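PDB 6OD8: putative aspartyl-tRNA synthetase from Leishmania major, which probably attaches L-aspartate to tRNA(Asp) at the expense of ATP, as a class II aminoacyl-tRNA synthetase. Local coordinates for residues Q487-A499 with E511-H523. Numbering follows the deposited sequence.
Sequences QRIHDPDLLLARA and EYVDSFRLGAWPH. With FMT (formic acid), chain L.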
loop_
_atom_site.group_PDB
_atom_site.type_symbol
_atom_site.label_atom_id
_atom_site.label_comp_id
_atom_site.label_asym_id
_atom_site.label_seq_id
_atom_site.Cartn_x
_atom_site.Cartn_y
_atom_site.Cartn_z
ATOM N N GLN A 487 16.376 17.920 -0.742
ATOM C CA GLN A 487 16.010 18.572 -1.991
ATOM C C GLN A 487 16.749 17.916 -3.154
ATOM O O GLN A 487 17.967 17.678 -3.088
ATOM C CB GLN A 487 16.349 20.072 -1.942
ATOM C CG GLN A 487 15.967 20.787 -3.236
ATOM C CD GLN A 487 16.328 22.279 -3.263
ATOM O OE1 GLN A 487 16.999 22.801 -2.365
ATOM N NE2 GLN A 487 15.854 22.975 -4.293
ATOM N N ARG A 488 16.021 17.665 -4.247
ATOM C CA ARG A 488 16.624 17.122 -5.457
ATOM C C ARG A 488 17.104 18.250 -6.367
ATOM O O ARG A 488 16.679 19.401 -6.247
ATOM C CB ARG A 488 15.629 16.260 -6.244
ATOM C CG ARG A 488 14.710 15.375 -5.378
ATOM C CD ARG A 488 15.489 14.413 -4.491
ATOM N NE ARG A 488 14.551 13.566 -3.744
ATOM C CZ ARG A 488 14.866 12.771 -2.728
ATOM N NH1 ARG A 488 16.117 12.683 -2.255
ATOM N NH2 ARG A 488 13.897 12.069 -2.167
ATOM N N ILE A 489 17.936 17.889 -7.337
ATOM C CA ILE A 489 18.379 18.832 -8.366
ATOM C C ILE A 489 17.331 18.799 -9.473
ATOM O O ILE A 489 17.185 17.785 -10.167
ATOM C CB ILE A 489 19.767 18.471 -8.907
ATOM C CG1 ILE A 489 20.817 18.521 -7.785
ATOM C CG2 ILE A 489 20.156 19.398 -10.066
ATOM C CD1 ILE A 489 22.227 18.129 -8.236
ATOM N N HIS A 490 16.589 19.895 -9.644
ATOM C CA HIS A 490 15.527 19.894 -10.649
ATOM C C HIS A 490 15.979 20.524 -11.958
ATOM O O HIS A 490 15.213 20.543 -12.927
ATOM C CB HIS A 490 14.261 20.588 -10.113
ATOM C CG HIS A 490 14.480 22.004 -9.697
ATOM N ND1 HIS A 490 15.197 22.348 -8.570
ATOM C CD2 HIS A 490 14.096 23.171 -10.270
ATOM C CE1 HIS A 490 15.245 23.664 -8.467
ATOM N NE2 HIS A 490 14.595 24.189 -9.491
ATOM N N ASP A 491 17.229 21.001 -12.017
ATOM C CA ASP A 491 17.788 21.555 -13.239
ATOM C C ASP A 491 18.556 20.476 -13.990
ATOM O O ASP A 491 19.532 19.941 -13.444
ATOM C CB ASP A 491 18.734 22.706 -12.926
ATOM C CG ASP A 491 19.375 23.279 -14.177
ATOM O OD1 ASP A 491 18.697 24.067 -14.852
ATOM O OD2 ASP A 491 20.546 22.938 -14.486
ATOM N N PRO A 492 18.208 20.178 -15.250
ATOM C CA PRO A 492 18.886 19.071 -15.957
ATOM C C PRO A 492 20.393 19.238 -16.077
ATOM O O PRO A 492 21.138 18.250 -15.973
ATOM C CB PRO A 492 18.213 19.080 -17.336
ATOM C CG PRO A 492 16.932 19.820 -17.139
ATOM C CD PRO A 492 17.198 20.840 -16.089
ATOM N N ASP A 493 20.870 20.462 -16.315
ATOM C CA ASP A 493 22.296 20.639 -16.564
ATOM C C ASP A 493 23.104 20.475 -15.288
ATOM O O ASP A 493 24.164 19.830 -15.300
ATOM C CB ASP A 493 22.545 21.998 -17.217
ATOM C CG ASP A 493 21.913 22.093 -18.593
ATOM O OD1 ASP A 493 22.531 21.610 -19.563
ATOM O OD2 ASP A 493 20.772 22.601 -18.696
ATOM N N LEU A 494 22.616 21.031 -14.168
ATOM C CA LEU A 494 23.334 20.836 -12.911
ATOM C C LEU A 494 23.270 19.390 -12.456
ATOM O O LEU A 494 24.200 18.902 -11.799
ATOM C CB LEU A 494 22.783 21.757 -11.831
ATOM C CG LEU A 494 23.328 23.182 -11.876
ATOM C CD1 LEU A 494 22.684 24.012 -10.787
ATOM C CD2 LEU A 494 24.851 23.181 -11.727
ATOM N N LEU A 495 22.179 18.692 -12.789
ATOM C CA LEU A 495 22.074 17.283 -12.441
ATOM C C LEU A 495 23.110 16.451 -13.198
ATOM O O LEU A 495 23.746 15.565 -12.618
ATOM C CB LEU A 495 20.639 16.805 -12.717
ATOM C CG LEU A 495 20.275 15.343 -12.517
ATOM C CD1 LEU A 495 20.324 14.964 -11.051
ATOM C CD2 LEU A 495 18.886 15.087 -13.082
ATOM N N LEU A 496 23.323 16.743 -14.480
ATOM C CA LEU A 496 24.395 16.058 -15.206
ATOM C C LEU A 496 25.767 16.447 -14.658
ATOM O O LEU A 496 26.664 15.601 -14.546
ATOM C CB LEU A 496 24.294 16.362 -16.703
ATOM C CG LEU A 496 23.114 15.740 -17.466
ATOM C CD1 LEU A 496 22.967 16.378 -18.837
ATOM C CD2 LEU A 496 23.279 14.227 -17.598
ATOM N N ALA A 497 25.938 17.718 -14.286
ATOM C CA ALA A 497 27.219 18.173 -13.759
ATOM C C ALA A 497 27.564 17.482 -12.441
ATOM O O ALA A 497 28.723 17.109 -12.218
ATOM C CB ALA A 497 27.200 19.691 -13.590
ATOM N N ARG A 498 26.584 17.310 -11.542
ATOM C CA ARG A 498 26.908 16.639 -10.285
ATOM C C ARG A 498 27.200 15.158 -10.521
ATOM O O ARG A 498 28.130 14.602 -9.923
ATOM C CB ARG A 498 25.796 16.836 -9.246
ATOM C CG ARG A 498 26.139 16.218 -7.863
ATOM C CD ARG A 498 25.150 16.570 -6.726
ATOM N NE ARG A 498 25.234 15.584 -5.645
ATOM C CZ ARG A 498 26.192 15.572 -4.720
ATOM N NH1 ARG A 498 27.129 16.514 -4.717
ATOM N NH2 ARG A 498 26.212 14.633 -3.788
ATOM N N ALA A 499 26.446 14.515 -11.420
ATOM C CA ALA A 499 26.730 13.120 -11.756
ATOM C C ALA A 499 28.136 12.961 -12.326
ATOM O O ALA A 499 28.831 11.985 -12.022
ATOM C CB ALA A 499 25.688 12.594 -12.744
ATOM N N GLU A 511 15.645 8.963 -19.503
ATOM C CA GLU A 511 14.272 9.459 -19.384
ATOM C C GLU A 511 14.076 10.255 -18.097
ATOM O O GLU A 511 13.320 11.237 -18.062
ATOM C CB GLU A 511 13.275 8.296 -19.450
ATOM C CG GLU A 511 13.158 7.656 -20.818
ATOM C CD GLU A 511 14.018 6.415 -20.939
ATOM O OE1 GLU A 511 14.798 6.137 -20.002
ATOM O OE2 GLU A 511 13.911 5.718 -21.962
ATOM N N TYR A 512 14.738 9.842 -17.023
ATOM C CA TYR A 512 14.665 10.587 -15.774
ATOM C C TYR A 512 15.210 12.008 -15.956
ATOM O O TYR A 512 14.554 12.992 -15.593
ATOM C CB TYR A 512 15.427 9.800 -14.709
ATOM C CG TYR A 512 15.841 10.517 -13.455
ATOM C CD1 TYR A 512 14.937 10.720 -12.419
ATOM C CD2 TYR A 512 17.160 10.944 -13.275
ATOM C CE1 TYR A 512 15.303 11.336 -11.270
ATOM C CE2 TYR A 512 17.542 11.555 -12.107
ATOM C CZ TYR A 512 16.611 11.746 -11.100
ATOM O OH TYR A 512 16.977 12.375 -9.924
ATOM N N VAL A 513 16.401 12.130 -16.539
ATOM C CA VAL A 513 16.964 13.454 -16.830
ATOM C C VAL A 513 16.019 14.237 -17.745
ATOM O O VAL A 513 15.712 15.410 -17.498
ATOM C CB VAL A 513 18.361 13.315 -17.463
ATOM C CG1 VAL A 513 18.910 14.685 -17.838
ATOM C CG2 VAL A 513 19.333 12.579 -16.518
ATOM N N ASP A 514 15.521 13.582 -18.798
ATOM C CA ASP A 514 14.607 14.228 -19.738
ATOM C C ASP A 514 13.338 14.737 -19.058
ATOM O O ASP A 514 12.721 15.696 -19.547
ATOM C CB ASP A 514 14.219 13.249 -20.848
ATOM C CG ASP A 514 15.302 13.087 -21.888
ATOM O OD1 ASP A 514 16.322 13.820 -21.820
ATOM O OD2 ASP A 514 15.128 12.213 -22.768
ATOM N N SER A 515 12.915 14.101 -17.964
ATOM C CA SER A 515 11.687 14.538 -17.295
ATOM C C SER A 515 11.808 15.919 -16.668
ATOM O O SER A 515 10.781 16.497 -16.296
ATOM C CB SER A 515 11.246 13.534 -16.219
ATOM O OG SER A 515 12.022 13.621 -15.026
ATOM N N PHE A 516 13.021 16.460 -16.548
ATOM C CA PHE A 516 13.206 17.791 -15.982
ATOM C C PHE A 516 13.369 18.867 -17.039
ATOM O O PHE A 516 13.630 20.024 -16.686
ATOM C CB PHE A 516 14.426 17.804 -15.053
ATOM C CG PHE A 516 14.373 16.762 -13.981
ATOM C CD1 PHE A 516 13.434 16.847 -12.950
ATOM C CD2 PHE A 516 15.236 15.676 -14.011
ATOM C CE1 PHE A 516 13.376 15.869 -11.955
ATOM C CE2 PHE A 516 15.204 14.698 -12.996
ATOM C CZ PHE A 516 14.255 14.798 -11.978
ATOM N N ARG A 517 13.282 18.508 -18.325
ATOM C CA ARG A 517 13.650 19.438 -19.385
ATOM C C ARG A 517 12.478 20.270 -19.883
ATOM O O ARG A 517 12.702 21.282 -20.546
ATOM C CB ARG A 517 14.268 18.683 -20.560
ATOM C CG ARG A 517 15.655 18.073 -20.262
ATOM C CD ARG A 517 16.193 17.462 -21.557
ATOM N NE ARG A 517 17.319 16.555 -21.367
ATOM C CZ ARG A 517 18.570 16.950 -21.153
ATOM N NH1 ARG A 517 19.528 16.041 -21.008
ATOM N NH2 ARG A 517 18.868 18.246 -21.047
ATOM N N LEU A 518 11.243 19.884 -19.560
ATOM C CA LEU A 518 10.033 20.549 -20.052
ATOM C C LEU A 518 9.373 21.364 -18.942
ATOM O O LEU A 518 8.146 21.369 -18.785
ATOM C CB LEU A 518 9.044 19.527 -20.619
ATOM C CG LEU A 518 9.609 18.569 -21.678
ATOM C CD1 LEU A 518 8.545 17.571 -22.132
ATOM C CD2 LEU A 518 10.188 19.331 -22.874
ATOM N N GLY A 519 10.195 22.058 -18.167
ATOM C CA GLY A 519 9.769 22.761 -16.979
ATOM C C GLY A 519 9.723 21.812 -15.803
ATOM O O GLY A 519 9.081 20.753 -15.885
ATOM N N ALA A 520 10.392 22.152 -14.709
ATOM C CA ALA A 520 10.440 21.264 -13.555
ATOM C C ALA A 520 10.104 22.036 -12.289
ATOM O O ALA A 520 10.495 23.196 -12.138
ATOM C CB ALA A 520 11.824 20.610 -13.395
ATOM N N TRP A 521 9.372 21.377 -11.371
ATOM C CA TRP A 521 9.101 21.939 -10.041
ATOM C C TRP A 521 10.269 21.663 -9.090
ATOM O O TRP A 521 10.771 20.540 -9.044
ATOM C CB TRP A 521 7.831 21.310 -9.441
ATOM C CG TRP A 521 6.585 21.491 -10.235
ATOM C CD1 TRP A 521 6.083 20.645 -11.167
ATOM C CD2 TRP A 521 5.642 22.571 -10.117
ATOM N NE1 TRP A 521 4.881 21.136 -11.674
ATOM C CE2 TRP A 521 4.581 22.306 -11.025
ATOM C CE3 TRP A 521 5.565 23.712 -9.304
ATOM C CZ2 TRP A 521 3.483 23.172 -11.180
ATOM C CZ3 TRP A 521 4.455 24.566 -9.455
ATOM C CH2 TRP A 521 3.449 24.294 -10.387
ATOM N N PRO A 522 10.689 22.650 -8.285
ATOM C CA PRO A 522 11.562 22.333 -7.141
ATOM C C PRO A 522 10.874 21.307 -6.248
ATOM O O PRO A 522 9.666 21.376 -6.019
ATOM C CB PRO A 522 11.754 23.683 -6.431
ATOM C CG PRO A 522 11.404 24.767 -7.493
ATOM C CD PRO A 522 10.308 24.081 -8.347
ATOM N N HIS A 523 11.637 20.321 -5.777
ATOM C CA HIS A 523 11.010 19.226 -5.052
ATOM C C HIS A 523 12.038 18.506 -4.190
ATOM O O HIS A 523 13.244 18.750 -4.293
ATOM C CB HIS A 523 10.330 18.248 -6.022
ATOM C CG HIS A 523 11.275 17.594 -6.985
ATOM N ND1 HIS A 523 11.790 18.249 -8.085
ATOM C CD2 HIS A 523 11.781 16.339 -7.022
ATOM C CE1 HIS A 523 12.575 17.424 -8.758
ATOM N NE2 HIS A 523 12.591 16.261 -8.133
HETATM C C FMT L . 14.518 6.119 -15.888
HETATM O O1 FMT L . 13.328 5.799 -16.059
HETATM O O2 FMT L . 15.243 6.686 -16.728
HETATM O O HOH W 1 14.490 20.985 -6.266
HETATM O O HOH W 2 17.257 15.159 -9.299
HETATM O O HOH W 3 14.635 22.641 -14.718
#
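The H490 imidazole lies against P522: CA of P522 sits over the ring centre, 3.9 Å from the centroid and 11° off the normal, a CH-pi contact, while CG of P522 reaches NE2 of H490 over the same ring. A chi1 of 59°, with CG between the backbone N and the carbonyl carbon, places this ring against the proline. Its ND1 meets a water by a weak bond; that water also accepts from H523 N and Q487 NE2 and donates to R488 O. Beside it, R488 N donates to H523 O (3.0 Å, 164°), and the R488 side chain crosses that of H523 at about a right angle, CG 3.5 Å from CD2 of H523. H523 is held at both nitrogens, ND1 donating to W521 O (2.7 Å) and NE2 bonded to Q280. These bonds lie where antiparallel neighbours 480-487 and 523-529 meet in the central sheet of the class II synthetase catalytic domain; R488 continues past H523 to a salt bridge with E317. Farther along, CD2 of L495 packs against both Y512 and F516 where their rings meet, 3.7 Å from CE2 of F516, which itself stands over the Y512 ring. P492, in the first turn of a helix N-capped by D491, sets CG 3.3 Å from F516 O. Packing is looser toward the partly exposed side, where CB of P492 lies over one face of the R517 guanidinium and L496 CD1 stays 4.1 Å from NH1 of R517. D514, three residues earlier in the same turn, holds that guanidinium by a salt bridge, OD1 to NE of R517 at 2.9 Å.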